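Local atomic coordinates of beta-N-acetylhexosaminidase (Thermotoga neapolitana, PDB entry 5BZA), a protein that probably hydrolyses terminal non-reducing N-acetyl-D-hexosamine units of N-acetyl-beta-D-hexosaminides, as a family 3 glycoside hydrolase from a thermophile. Residues B[179-183]-B[184-188]; B[225-228]-B[229-233]; B[236-239]-B[240-244]; B[300-303]-B[304-308]; B[307-310]-B[311-315]. One frame throughout, in Å; residues are numbered along the deposited sequence.

Contact 1: B[179-183]-B[184-188]; sequences VNASF and EELWR
Glu-184 opens the first turn of helix 183-188 beside Ser-182, the N-cap residue. The hydroxyl of that serine illustrates helix capping at the next residue: Ser-182 OG, set between the backbone N and the carbonyl carbon (chi1 68°), takes a weak bond from Glu-185 N at 3.4 Å. The extended side chain of Glu-185 runs back along the loop, where OE1 lies 3.2 Å from Ala-181 CB and shares a water with Ser-182 N and OG. Glu-185 binds zinc in a structure of this protein, together with Glu-189, and a cadmium ion lies about 3 Å from the nearest atom of its side chain. Replacing Glu-185 by alanine would probably leave Glu-189 without its mate at the metal site. Leu-186 donates its N to Ser-182 O in a regular helical bond, while its CD2 rests 3.9 Å from Ala-181 CB. Trp-187 bonds through N to Phe-183 O. Its CB stands over one face of the Phe-183 ring, and CE3 meets Phe-183 CZ at 3.6 Å; the two side chains run in the same direction, with ring planes inclined at 45°. Around this short helix, Phe-183 leans on Val-231 and Lys-235 of helix 225-235, Trp-187 forms a cation-pi pair with Arg-195 of helix 192-198, and Val-179 and Leu-186 rest on the loop at Tyr-213, which follows strand 205-208.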
loop_
_atom_site.group_PDB
_atom_site.type_symbol
_atom_site.label_atom_id
_atom_site.label_comp_id
_atom_site.label_asym_id
_atom_site.label_seq_id
_atom_site.Cartn_x
_atom_site.Cartn_y
_atom_site.Cartn_z
ATOM N N VAL B 179 6.553 -17.060 33.039
ATOM C CA VAL B 179 7.927 -16.520 33.052
ATOM C C VAL B 179 8.450 -16.612 34.491
ATOM O O VAL B 179 7.800 -16.126 35.414
ATOM C CB VAL B 179 7.981 -15.069 32.533
ATOM C CG1 VAL B 179 9.234 -14.355 32.958
ATOM C CG2 VAL B 179 7.823 -15.053 30.996
ATOM N N ASN B 180 9.605 -17.240 34.694
ATOM C CA ASN B 180 10.033 -17.556 36.079
ATOM C C ASN B 180 10.886 -16.474 36.680
ATOM O O ASN B 180 11.338 -16.610 37.820
ATOM C CB ASN B 180 10.849 -18.838 36.120
ATOM C CG ASN B 180 10.041 -20.030 35.792
ATOM O OD1 ASN B 180 8.900 -20.192 36.261
ATOM N ND2 ASN B 180 10.595 -20.865 34.920
ATOM N N ALA B 181 11.159 -15.435 35.899
ATOM C CA ALA B 181 12.042 -14.374 36.351
ATOM C C ALA B 181 11.560 -13.743 37.653
ATOM O O ALA B 181 10.363 -13.512 37.850
ATOM C CB ALA B 181 12.173 -13.273 35.238
ATOM N N SER B 182 12.500 -13.467 38.547
ATOM C CA SER B 182 12.211 -12.664 39.739
ATOM C C SER B 182 11.925 -11.205 39.357
ATOM O O SER B 182 12.382 -10.723 38.308
ATOM C CB SER B 182 13.382 -12.715 40.694
ATOM O OG SER B 182 14.475 -12.019 40.108
ATOM N N PHE B 183 11.230 -10.481 40.222
ATOM C CA PHE B 183 10.940 -9.091 39.941
ATOM C C PHE B 183 12.180 -8.220 39.763
ATOM O O PHE B 183 12.181 -7.229 38.985
ATOM C CB PHE B 183 10.094 -8.455 41.029
ATOM C CG PHE B 183 9.871 -7.013 40.773
ATOM C CD1 PHE B 183 9.021 -6.608 39.728
ATOM C CD2 PHE B 183 10.575 -6.048 41.475
ATOM C CE1 PHE B 183 8.835 -5.262 39.454
ATOM C CE2 PHE B 183 10.388 -4.704 41.193
ATOM C CZ PHE B 183 9.523 -4.312 40.184
ATOM N N GLU B 184 13.228 -8.548 40.501
ATOM C CA GLU B 184 14.438 -7.764 40.354
ATOM C C GLU B 184 14.978 -7.944 38.917
ATOM O O GLU B 184 15.435 -6.977 38.291
ATOM C CB GLU B 184 15.463 -8.178 41.422
ATOM C CG GLU B 184 16.912 -7.790 41.103
ATOM C CD GLU B 184 17.606 -8.819 40.199
ATOM O OE1 GLU B 184 17.345 -10.042 40.387
ATOM O OE2 GLU B 184 18.379 -8.400 39.289
ATOM N N GLU B 185 14.866 -9.161 38.389
ATOM C CA GLU B 185 15.266 -9.424 37.006
ATOM C C GLU B 185 14.358 -8.780 35.925
ATOM O O GLU B 185 14.866 -8.267 34.924
ATOM C CB GLU B 185 15.328 -10.912 36.760
ATOM C CG GLU B 185 15.934 -11.230 35.424
ATOM C CD GLU B 185 15.746 -12.665 35.049
ATOM O OE1 GLU B 185 15.297 -13.443 35.913
ATOM O OE2 GLU B 185 16.022 -13.031 33.898
ATOM N N LEU B 186 13.038 -8.844 36.116
ATOM C CA LEU B 186 12.102 -8.179 35.219
ATOM C C LEU B 186 12.400 -6.697 35.196
ATOM O O LEU B 186 12.406 -6.056 34.125
ATOM C CB LEU B 186 10.652 -8.400 35.649
ATOM C CG LEU B 186 10.109 -9.811 35.491
ATOM C CD1 LEU B 186 8.665 -9.937 36.067
ATOM C CD2 LEU B 186 10.144 -10.194 34.029
ATOM N N TRP B 187 12.626 -6.140 36.388
ATOM C CA TRP B 187 12.929 -4.721 36.502
ATOM C C TRP B 187 14.194 -4.366 35.730
ATOM O O TRP B 187 14.240 -3.348 35.042
ATOM C CB TRP B 187 13.111 -4.298 37.934
ATOM C CG TRP B 187 13.337 -2.794 38.073
ATOM C CD1 TRP B 187 14.534 -2.143 38.211
ATOM C CD2 TRP B 187 12.323 -1.776 38.075
ATOM N NE1 TRP B 187 14.320 -0.775 38.292
ATOM C CE2 TRP B 187 12.975 -0.533 38.237
ATOM C CE3 TRP B 187 10.919 -1.799 37.963
ATOM C CZ2 TRP B 187 12.278 0.674 38.303
ATOM C CZ3 TRP B 187 10.216 -0.582 38.025
ATOM C CH2 TRP B 187 10.901 0.632 38.188
ATOM N N ARG B 188 15.219 -5.199 35.865
ATOM C CA ARG B 188 16.498 -4.926 35.202
ATOM C C ARG B 188 16.491 -5.101 33.683
ATOM O O ARG B 188 17.270 -4.458 32.977
ATOM C CB ARG B 188 17.585 -5.840 35.755
ATOM C CG ARG B 188 18.136 -5.466 37.111
ATOM C CD ARG B 188 19.489 -6.195 37.306
ATOM N NE ARG B 188 19.346 -7.661 37.429
ATOM C CZ ARG B 188 19.464 -8.538 36.424
ATOM N NH1 ARG B 188 19.314 -9.843 36.661
ATOM N NH2 ARG B 188 19.735 -8.119 35.188
HETATM O O HOH W 1 15.028 -13.972 38.271
#

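Contact 2: B[225-228]-B[229-233]; sequences KKLI and TEVLR
Lys-226 and Glu-230 form a salt bridge across one turn of helix 225-235, the helix of the beta-alpha-beta unit between strands 205-208 and 241-243 of the TIM barrel. The backbone bonding is a worked example of a pi-type widening. Thr-229 N still meets Lys-225 O in the alpha-helical way, at 2.9 Å, but then the step lengthens to five residues: Val-231 N bonds to Lys-226 O, Leu-232 N to Leu-227 O, and Arg-233 N to Ile-228 O at 2.8 Å. At the changeover Glu-230 N makes only weak bonds, one to Lys-225 O and one to Lys-226 O. The charged contact runs from Lys-226 NZ to Glu-230 OE1 at 3.0 Å. A bend at the end of the lysine chain (chi4 48°) brings the ammonium to the carboxylate from above its plane, 41° out of it, while Lys-226 CG rests 3.8 Å from the same OE1. With a leucine in place of Glu-230, Lys-226 NZ would probably be left without this carboxylate mate and its chain set freer to turn. Apolar touches are looser: Leu-227 CD2 to Val-231 CG2 and Ile-228 CG2 to Leu-232 CD2 are both 4.4 Å. Polar ends also reach beyond the helix, Thr-229 OG1 to Ala-268 O and the Arg-233 guanidinium to the carbonyls of Phe-238, Gly-240 and Gly-269 and to Asn-271 OD1. Near the backbone, Arg-233 CG, placed beside its own N, lies 3.2 Å from Ile-228 O.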
loop_
_atom_site.group_PDB
_atom_site.type_symbol
_atom_site.label_atom_id
_atom_site.label_comp_id
_atom_site.label_asym_id
_atom_site.label_seq_id
_atom_site.Cartn_x
_atom_site.Cartn_y
_atom_site.Cartn_z
ATOM N N LYS B 225 -3.422 -7.084 39.806
ATOM C CA LYS B 225 -3.395 -5.779 40.465
ATOM C C LYS B 225 -1.982 -5.421 40.928
ATOM O O LYS B 225 -1.583 -4.254 40.962
ATOM C CB LYS B 225 -4.335 -5.761 41.674
ATOM C CG LYS B 225 -4.369 -4.411 42.384
ATOM C CD LYS B 225 -5.373 -4.392 43.533
ATOM C CE LYS B 225 -6.800 -4.753 43.098
ATOM N NZ LYS B 225 -7.790 -4.462 44.200
ATOM N N LYS B 226 -1.195 -6.430 41.245
ATOM C CA LYS B 226 0.139 -6.107 41.669
ATOM C C LYS B 226 0.920 -5.567 40.481
ATOM O O LYS B 226 1.477 -4.475 40.552
ATOM C CB LYS B 226 0.812 -7.328 42.277
ATOM C CG LYS B 226 2.237 -7.085 42.760
ATOM C CD LYS B 226 2.756 -8.319 43.506
ATOM C CE LYS B 226 4.136 -8.078 44.120
ATOM N NZ LYS B 226 4.187 -6.771 44.880
ATOM N N LEU B 227 0.866 -6.271 39.363
ATOM C CA LEU B 227 1.647 -5.886 38.192
ATOM C C LEU B 227 1.122 -4.584 37.560
ATOM O O LEU B 227 1.916 -3.742 37.156
ATOM C CB LEU B 227 1.640 -7.037 37.159
ATOM C CG LEU B 227 2.603 -8.192 37.502
ATOM C CD1 LEU B 227 2.373 -9.437 36.651
ATOM C CD2 LEU B 227 4.043 -7.761 37.441
ATOM N N ILE B 228 -0.190 -4.392 37.478
ATOM C CA ILE B 228 -0.665 -3.185 36.794
ATOM C C ILE B 228 -0.720 -1.972 37.745
ATOM O O ILE B 228 -0.319 -0.878 37.369
ATOM C CB ILE B 228 -2.040 -3.414 36.117
ATOM C CG1 ILE B 228 -1.960 -4.552 35.121
ATOM C CG2 ILE B 228 -2.547 -2.132 35.423
ATOM C CD1 ILE B 228 -3.329 -4.985 34.662
ATOM N N THR B 229 -1.181 -2.144 38.991
ATOM C CA THR B 229 -1.218 -0.971 39.888
ATOM C C THR B 229 0.128 -0.732 40.584
ATOM O O THR B 229 0.704 0.358 40.478
ATOM C CB THR B 229 -2.299 -1.069 40.997
ATOM O OG1 THR B 229 -3.592 -1.285 40.421
ATOM C CG2 THR B 229 -2.328 0.248 41.799
ATOM N N GLU B 230 0.663 -1.751 41.248
ATOM C CA GLU B 230 1.865 -1.535 42.051
ATOM C C GLU B 230 3.057 -1.271 41.136
ATOM O O GLU B 230 3.872 -0.361 41.389
ATOM C CB GLU B 230 2.153 -2.729 42.969
ATOM C CG GLU B 230 1.075 -2.996 43.996
ATOM C CD GLU B 230 1.518 -3.973 45.068
ATOM O OE1 GLU B 230 2.745 -4.216 45.189
ATOM O OE2 GLU B 230 0.634 -4.545 45.751
ATOM N N VAL B 231 3.197 -2.071 40.083
ATOM C CA VAL B 231 4.341 -1.842 39.221
ATOM C C VAL B 231 4.081 -0.775 38.170
ATOM O O VAL B 231 4.807 0.224 38.124
ATOM C CB VAL B 231 4.808 -3.137 38.555
ATOM C CG1 VAL B 231 6.044 -2.878 37.690
ATOM C CG2 VAL B 231 5.148 -4.094 39.627
ATOM N N LEU B 232 3.039 -0.932 37.354
ATOM C CA LEU B 232 2.880 -0.035 36.216
ATOM C C LEU B 232 2.370 1.364 36.587
ATOM O O LEU B 232 2.931 2.380 36.127
ATOM C CB LEU B 232 1.958 -0.670 35.176
ATOM C CG LEU B 232 1.732 0.231 33.955
ATOM C CD1 LEU B 232 3.053 0.517 33.238
ATOM C CD2 LEU B 232 0.720 -0.356 33.046
ATOM N N ARG B 233 1.270 1.426 37.349
ATOM C CA ARG B 233 0.704 2.717 37.772
ATOM C C ARG B 233 1.588 3.461 38.790
ATOM O O ARG B 233 1.783 4.673 38.684
ATOM C CB ARG B 233 -0.692 2.543 38.371
ATOM C CG ARG B 233 -1.729 1.958 37.440
ATOM C CD ARG B 233 -1.864 2.758 36.166
ATOM N NE ARG B 233 -3.110 2.420 35.467
ATOM C CZ ARG B 233 -3.570 3.054 34.384
ATOM N NH1 ARG B 233 -2.856 4.046 33.852
ATOM N NH2 ARG B 233 -4.714 2.673 33.813
#

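Contact 3: B[236-239]-B[240-244]; sequences LNFK and GLVLS
Phe-238 swings its ring forward over Gly-240 because CG stands opposite the backbone N (chi1 180°), and the second torsion, 63°, turns the face of the ring to the glycine. Val-242 complements it: CG2, placed beside its own backbone N, meets the rim of the ring. The result exemplifies an aromatic side chain packed on the backbone that follows it. Gly-240 N lies 3.4 Å above the ring plane, over the centre, and Gly-240 CA makes a CH-pi contact 3.7 Å from the Phe-238 centroid. A CB on Gly-240 would stand 2.5 Å from Phe-238 CZ, so the absence of a side chain lets the ring settle so close. At the edge, near the ring plane, Leu-241 O approaches Phe-238 CE2 at 3.3 Å and Val-242 CG2 approaches the same carbon at 3.8 Å. Phe-198 of helix 192-198 also stacks on the ring, and Lys-239 NZ turns back to Arg-233 O. This is the helix-to-strand turn of a beta-alpha-beta unit in a TIM barrel: strand 241-243 pairs with strand 205-208 and leads on to Asp-245, which with His-161 binds a cadmium ion.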
loop_
_atom_site.group_PDB
_atom_site.type_symbol
_atom_site.label_atom_id
_atom_site.label_comp_id
_atom_site.label_asym_id
_atom_site.label_seq_id
_atom_site.Cartn_x
_atom_site.Cartn_y
_atom_site.Cartn_z
ATOM N N LEU B 236 6.184 2.628 38.159
ATOM C CA LEU B 236 6.545 3.175 36.838
ATOM C C LEU B 236 5.870 4.488 36.491
ATOM O O LEU B 236 6.269 5.168 35.528
ATOM C CB LEU B 236 6.206 2.143 35.768
ATOM C CG LEU B 236 7.200 1.007 35.776
ATOM C CD1 LEU B 236 6.753 -0.213 34.965
ATOM C CD2 LEU B 236 8.475 1.573 35.256
ATOM N N ASN B 237 4.848 4.843 37.263
ATOM C CA ASN B 237 4.153 6.120 37.119
ATOM C C ASN B 237 3.466 6.336 35.726
ATOM O O ASN B 237 3.291 7.473 35.240
ATOM C CB ASN B 237 5.139 7.261 37.427
ATOM C CG ASN B 237 4.434 8.519 37.875
ATOM O OD1 ASN B 237 3.421 8.439 38.584
ATOM N ND2 ASN B 237 4.931 9.687 37.442
ATOM N N PHE B 238 3.013 5.247 35.114
ATOM C CA PHE B 238 2.303 5.363 33.850
ATOM C C PHE B 238 0.843 5.676 34.143
ATOM O O PHE B 238 0.156 4.897 34.786
ATOM C CB PHE B 238 2.415 4.082 32.999
ATOM C CG PHE B 238 1.672 4.173 31.675
ATOM C CD1 PHE B 238 2.039 5.092 30.715
ATOM C CD2 PHE B 238 0.588 3.338 31.407
ATOM C CE1 PHE B 238 1.338 5.196 29.499
ATOM C CE2 PHE B 238 -0.125 3.424 30.205
ATOM C CZ PHE B 238 0.257 4.363 29.241
ATOM N N LYS B 239 0.377 6.834 33.687
ATOM C CA LYS B 239 -0.990 7.241 33.980
ATOM C C LYS B 239 -1.816 7.209 32.688
ATOM O O LYS B 239 -2.932 7.758 32.621
ATOM C CB LYS B 239 -1.021 8.640 34.641
ATOM C CG LYS B 239 -0.104 8.786 35.887
ATOM C CD LYS B 239 -0.296 7.621 36.857
ATOM C CE LYS B 239 0.282 7.898 38.248
ATOM N NZ LYS B 239 0.326 6.649 39.082
ATOM N N GLY B 240 -1.251 6.602 31.647
ATOM C CA GLY B 240 -1.922 6.593 30.370
ATOM C C GLY B 240 -2.859 5.413 30.212
ATOM O O GLY B 240 -3.299 4.805 31.181
ATOM N N LEU B 241 -3.144 5.089 28.953
ATOM C CA LEU B 241 -4.116 4.078 28.582
ATOM C C LEU B 241 -3.517 2.674 28.628
ATOM O O LEU B 241 -2.452 2.407 28.022
ATOM C CB LEU B 241 -4.662 4.402 27.171
ATOM C CG LEU B 241 -5.656 3.441 26.511
ATOM C CD1 LEU B 241 -6.978 3.347 27.323
ATOM C CD2 LEU B 241 -5.955 3.867 25.061
ATOM N N VAL B 242 -4.198 1.787 29.360
ATOM C CA VAL B 242 -3.799 0.388 29.483
ATOM C C VAL B 242 -4.851 -0.534 28.894
ATOM O O VAL B 242 -6.020 -0.494 29.293
ATOM C CB VAL B 242 -3.579 -0.040 30.999
ATOM C CG1 VAL B 242 -3.439 -1.602 31.151
ATOM C CG2 VAL B 242 -2.418 0.689 31.601
ATOM N N LEU B 243 -4.420 -1.410 27.996
ATOM C CA LEU B 243 -5.291 -2.380 27.332
ATOM C C LEU B 243 -4.958 -3.797 27.665
ATOM O O LEU B 243 -3.793 -4.136 27.767
ATOM C CB LEU B 243 -5.190 -2.282 25.791
ATOM C CG LEU B 243 -5.956 -1.336 24.902
ATOM C CD1 LEU B 243 -5.757 0.090 25.346
ATOM C CD2 LEU B 243 -5.343 -1.538 23.535
ATOM N N SER B 244 -5.968 -4.655 27.732
ATOM C CA SER B 244 -5.677 -6.075 27.766
ATOM C C SER B 244 -5.159 -6.549 26.420
ATOM O O SER B 244 -5.456 -5.950 25.357
ATOM C CB SER B 244 -6.930 -6.860 28.166
ATOM O OG SER B 244 -7.868 -6.999 27.107
#

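Contact 4: B[300-303]-B[304-308]; sequences GKVE and RSIKI
On helix 299-314 of the family 3 TIM-barrel domain, Arg-304 lies back over Gly-300, one turn earlier, and shows how a long side chain can follow its own helix. The bend at the third torsion of Arg-304 (chi3 -68°) lays the guanidinium over the preceding turn: Gly-300 O sits 3.5 Å from its plane, toward the rim, and Arg-304 CG touches that oxygen at 3.2 Å. Arg-304 NH2 passes 3.5 Å from Lys-301 CG, the two chains crossing at a slant. The lysine's ammonium is paired with Glu-267, which probably eases the nearness of the two positive charges. Ser-305 gives Lys-301 O a double grip, with N and OG each bonding at 2.9 Å from opposite faces of the carbonyl plane. Further round, the side chains of Val-302 and Ile-306 run side by side, CG1 and CD1 4.2 Å apart. Glu-303, on the exposed side, binds zinc in a structure of this protein. In the fold, Val-302 and Ile-306 rest on the N-terminal segment at Leu-5 and Leu-8 ahead of strand 9-13, Ser-305 OG bonds to Asn-271 just before strand 273-275, and Ile-308 packs against Leu-241 of strand 241-243.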
loop_
_atom_site.group_PDB
_atom_site.type_symbol
_atom_site.label_atom_id
_atom_site.label_comp_id
_atom_site.label_asym_id
_atom_site.label_seq_id
_atom_site.Cartn_x
_atom_site.Cartn_y
_atom_site.Cartn_z
ATOM N N GLY B 300 -15.216 4.545 40.720
ATOM C CA GLY B 300 -14.106 5.467 40.522
ATOM C C GLY B 300 -13.163 5.011 39.417
ATOM O O GLY B 300 -12.635 5.825 38.647
ATOM N N LYS B 301 -12.973 3.696 39.328
ATOM C CA LYS B 301 -12.060 3.114 38.359
ATOM C C LYS B 301 -12.635 3.195 36.938
ATOM O O LYS B 301 -11.926 3.579 35.994
ATOM C CB LYS B 301 -11.769 1.678 38.739
ATOM C CG LYS B 301 -10.917 1.611 39.958
ATOM C CD LYS B 301 -10.683 0.192 40.393
ATOM C CE LYS B 301 -9.999 0.185 41.749
ATOM N NZ LYS B 301 -10.423 -1.034 42.429
ATOM N N VAL B 302 -13.912 2.851 36.798
ATOM C CA VAL B 302 -14.595 2.958 35.513
ATOM C C VAL B 302 -14.545 4.383 35.033
ATOM O O VAL B 302 -14.247 4.627 33.869
ATOM C CB VAL B 302 -16.062 2.494 35.562
ATOM C CG1 VAL B 302 -16.709 2.689 34.210
ATOM C CG2 VAL B 302 -16.142 1.045 35.939
ATOM N N GLU B 303 -14.798 5.321 35.947
ATOM C CA GLU B 303 -14.761 6.754 35.644
ATOM C C GLU B 303 -13.370 7.282 35.239
ATOM O O GLU B 303 -13.254 8.108 34.317
ATOM C CB GLU B 303 -15.285 7.543 36.839
ATOM C CG GLU B 303 -15.428 9.039 36.587
ATOM C CD GLU B 303 -15.644 9.825 37.871
ATOM O OE1 GLU B 303 -15.799 9.187 38.951
ATOM O OE2 GLU B 303 -15.656 11.078 37.792
ATOM N N ARG B 304 -12.325 6.852 35.949
ATOM C CA ARG B 304 -10.960 7.276 35.622
ATOM C C ARG B 304 -10.594 6.741 34.255
ATOM O O ARG B 304 -9.962 7.424 33.452
ATOM C CB ARG B 304 -9.944 6.794 36.681
ATOM C CG ARG B 304 -10.043 7.556 38.016
ATOM C CD ARG B 304 -8.832 7.393 38.945
ATOM N NE ARG B 304 -8.659 6.045 39.498
ATOM C CZ ARG B 304 -9.263 5.595 40.606
ATOM N NH1 ARG B 304 -10.128 6.370 41.270
ATOM N NH2 ARG B 304 -9.033 4.351 41.039
ATOM N N SER B 305 -10.997 5.496 34.019
ATOM C CA SER B 305 -10.823 4.842 32.738
ATOM C C SER B 305 -11.480 5.622 31.588
ATOM O O SER B 305 -10.830 5.934 30.587
ATOM C CB SER B 305 -11.386 3.429 32.828
ATOM O OG SER B 305 -10.523 2.610 33.611
ATOM N N ILE B 306 -12.765 5.936 31.740
ATOM C CA ILE B 306 -13.485 6.727 30.758
ATOM C C ILE B 306 -12.778 8.060 30.510
ATOM O O ILE B 306 -12.672 8.522 29.357
ATOM C CB ILE B 306 -14.939 6.942 31.174
ATOM C CG1 ILE B 306 -15.700 5.625 31.024
ATOM C CG2 ILE B 306 -15.579 8.026 30.335
ATOM C CD1 ILE B 306 -17.168 5.703 31.372
ATOM N N LYS B 307 -12.274 8.671 31.585
ATOM C CA LYS B 307 -11.557 9.942 31.447
ATOM C C LYS B 307 -10.310 9.776 30.559
ATOM O O LYS B 307 -10.057 10.581 29.635
ATOM C CB LYS B 307 -11.141 10.471 32.825
ATOM C CG LYS B 307 -10.424 11.817 32.794
ATOM C CD LYS B 307 -10.341 12.439 34.183
ATOM C CE LYS B 307 -9.230 13.494 34.254
ATOM N NZ LYS B 307 -9.030 14.194 32.934
ATOM N N ILE B 308 -9.560 8.702 30.820
ATOM C CA ILE B 308 -8.364 8.415 30.043
ATOM C C ILE B 308 -8.701 8.197 28.546
ATOM O O ILE B 308 -8.082 8.810 27.661
ATOM C CB ILE B 308 -7.619 7.195 30.620
ATOM C CG1 ILE B 308 -7.066 7.524 32.003
ATOM C CG2 ILE B 308 -6.477 6.781 29.730
ATOM C CD1 ILE B 308 -6.313 6.390 32.639
#

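Contact 5: B[307-310]-B[311-315]; sequences KIVD and EYLSA
Tyr-312 presents the edge of its ring to Ile-308: the carbonyl oxygen Ile-308 O lies near the ring plane, 3.3 Å from Tyr-312 CD1, and Ile-308 CG2 meets CE1 at 3.9 Å as the two side chains run together. Tyr-312 CG stands beside its own backbone N (chi1 -83°), which carries the ring back alongside Ile-308. Lys-203 makes a cation-pi contact with the ring, while Tyr-312 OH bonds to Thr-204 O and Leu-241 N. The tyrosine thus anchors the last turns of helix 299-314 to the segment entering strand 205-208 and to strand 241-243 of the TIM barrel. The carboxylate of Glu-311 reaches back to Lys-307, forming a salt bridge between OE1 and NZ; the modelled separation, 2.3 Å, is too short to be trusted in detail. On the buried side Val-309 CG1 packs at 3.7 Å against Leu-313 CD1, and Val-309 O takes an almost straight bond from Leu-313 N, with an N-H...O angle of 174°. Asp-310 OD1 forms a salt bridge with Lys-7, and Asp-310 O accepts two bonds from Ser-314, from N at 2.9 Å and from OG at 3.1 Å, on opposite faces of the carbonyl plane.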
loop_
_atom_site.group_PDB
_atom_site.type_symbol
_atom_site.label_atom_id
_atom_site.label_comp_id
_atom_site.label_asym_id
_atom_site.label_seq_id
_atom_site.Cartn_x
_atom_site.Cartn_y
_atom_site.Cartn_z
ATOM N N LYS B 307 -12.274 8.671 31.585
ATOM C CA LYS B 307 -11.557 9.942 31.447
ATOM C C LYS B 307 -10.310 9.776 30.559
ATOM O O LYS B 307 -10.057 10.581 29.635
ATOM C CB LYS B 307 -11.141 10.471 32.825
ATOM C CG LYS B 307 -10.424 11.817 32.794
ATOM C CD LYS B 307 -10.341 12.439 34.183
ATOM C CE LYS B 307 -9.230 13.494 34.254
ATOM N NZ LYS B 307 -9.030 14.194 32.934
ATOM N N ILE B 308 -9.560 8.702 30.820
ATOM C CA ILE B 308 -8.364 8.415 30.043
ATOM C C ILE B 308 -8.701 8.197 28.546
ATOM O O ILE B 308 -8.082 8.810 27.661
ATOM C CB ILE B 308 -7.619 7.195 30.620
ATOM C CG1 ILE B 308 -7.066 7.524 32.003
ATOM C CG2 ILE B 308 -6.477 6.781 29.730
ATOM C CD1 ILE B 308 -6.313 6.390 32.639
ATOM N N VAL B 309 -9.692 7.347 28.272
ATOM C CA VAL B 309 -10.059 7.101 26.895
ATOM C C VAL B 309 -10.469 8.387 26.188
ATOM O O VAL B 309 -10.061 8.636 25.050
ATOM C CB VAL B 309 -11.187 6.078 26.779
ATOM C CG1 VAL B 309 -11.730 6.053 25.336
ATOM C CG2 VAL B 309 -10.693 4.724 27.193
ATOM N N ASP B 310 -11.241 9.225 26.872
ATOM C CA ASP B 310 -11.662 10.499 26.273
ATOM C C ASP B 310 -10.462 11.403 25.988
ATOM O O ASP B 310 -10.380 12.042 24.934
ATOM C CB ASP B 310 -12.685 11.179 27.178
ATOM C CG ASP B 310 -14.094 10.670 26.926
ATOM O OD1 ASP B 310 -14.306 10.019 25.874
ATOM O OD2 ASP B 310 -14.975 10.867 27.794
ATOM N N GLU B 311 -9.509 11.445 26.904
ATOM C CA GLU B 311 -8.308 12.215 26.607
ATOM C C GLU B 311 -7.649 11.678 25.323
ATOM O O GLU B 311 -7.371 12.467 24.407
ATOM C CB GLU B 311 -7.347 12.211 27.810
ATOM C CG GLU B 311 -7.923 13.057 28.968
ATOM C CD GLU B 311 -7.205 12.871 30.324
ATOM O OE1 GLU B 311 -7.497 13.659 31.263
ATOM O OE2 GLU B 311 -6.394 11.919 30.475
ATOM N N TYR B 312 -7.464 10.355 25.208
ATOM C CA TYR B 312 -6.802 9.813 24.001
ATOM C C TYR B 312 -7.598 10.135 22.724
ATOM O O TYR B 312 -7.030 10.553 21.712
ATOM C CB TYR B 312 -6.577 8.294 24.104
ATOM C CG TYR B 312 -5.304 7.950 24.874
ATOM C CD1 TYR B 312 -5.196 8.258 26.231
ATOM C CD2 TYR B 312 -4.197 7.357 24.246
ATOM C CE1 TYR B 312 -4.019 7.969 26.962
ATOM C CE2 TYR B 312 -3.005 7.072 24.972
ATOM C CZ TYR B 312 -2.926 7.378 26.339
ATOM O OH TYR B 312 -1.772 7.094 27.097
ATOM N N LEU B 313 -8.903 9.893 22.778
ATOM C CA LEU B 313 -9.802 10.176 21.686
ATOM C C LEU B 313 -9.632 11.603 21.226
ATOM O O LEU B 313 -9.465 11.867 20.028
ATOM C CB LEU B 313 -11.250 9.935 22.099
ATOM C CG LEU B 313 -11.673 8.464 22.120
ATOM C CD1 LEU B 313 -13.076 8.261 22.654
ATOM C CD2 LEU B 313 -11.571 7.926 20.692
ATOM N N SER B 314 -9.621 12.526 22.178
ATOM C CA SER B 314 -9.500 13.939 21.830
ATOM C C SER B 314 -8.150 14.206 21.170
ATOM O O SER B 314 -8.051 15.011 20.237
ATOM C CB SER B 314 -9.720 14.812 23.055
ATOM O OG SER B 314 -11.082 14.697 23.454
ATOM N N ALA B 315 -7.123 13.482 21.608
ATOM C CA ALA B 315 -5.769 13.669 21.064
ATOM C C ALA B 315 -5.633 13.349 19.550
ATOM O O ALA B 315 -4.610 13.658 18.934
ATOM C CB ALA B 315 -4.762 12.829 21.865
#

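In the fold
Each contact joins adjacent pieces of chain, so none encloses a loop; contacts 1 to 4 follow in series from the N terminus, none nests or crosses, and contact 5 overlaps contact 4 at Lys-307 and Ile-308 on helix 299-314. Contact 1 starts helix 183-188, Phe-183 meeting Val-231 of contact 2 and Trp-187 meeting Leu-236 of contact 3. Contact 2 is the body of helix 225-235, and contact 3, its centre about 9 Å from that of contact 2, turns this helix into strand 241-243. Ile-308 lies against Arg-233 of contact 2 and the turn of contact 3, to which Tyr-312 of contact 5 also bonds. Together they gather helices 225-235 and 299-314 round strand 241-243, with helix 183-188 joined through its neighbours.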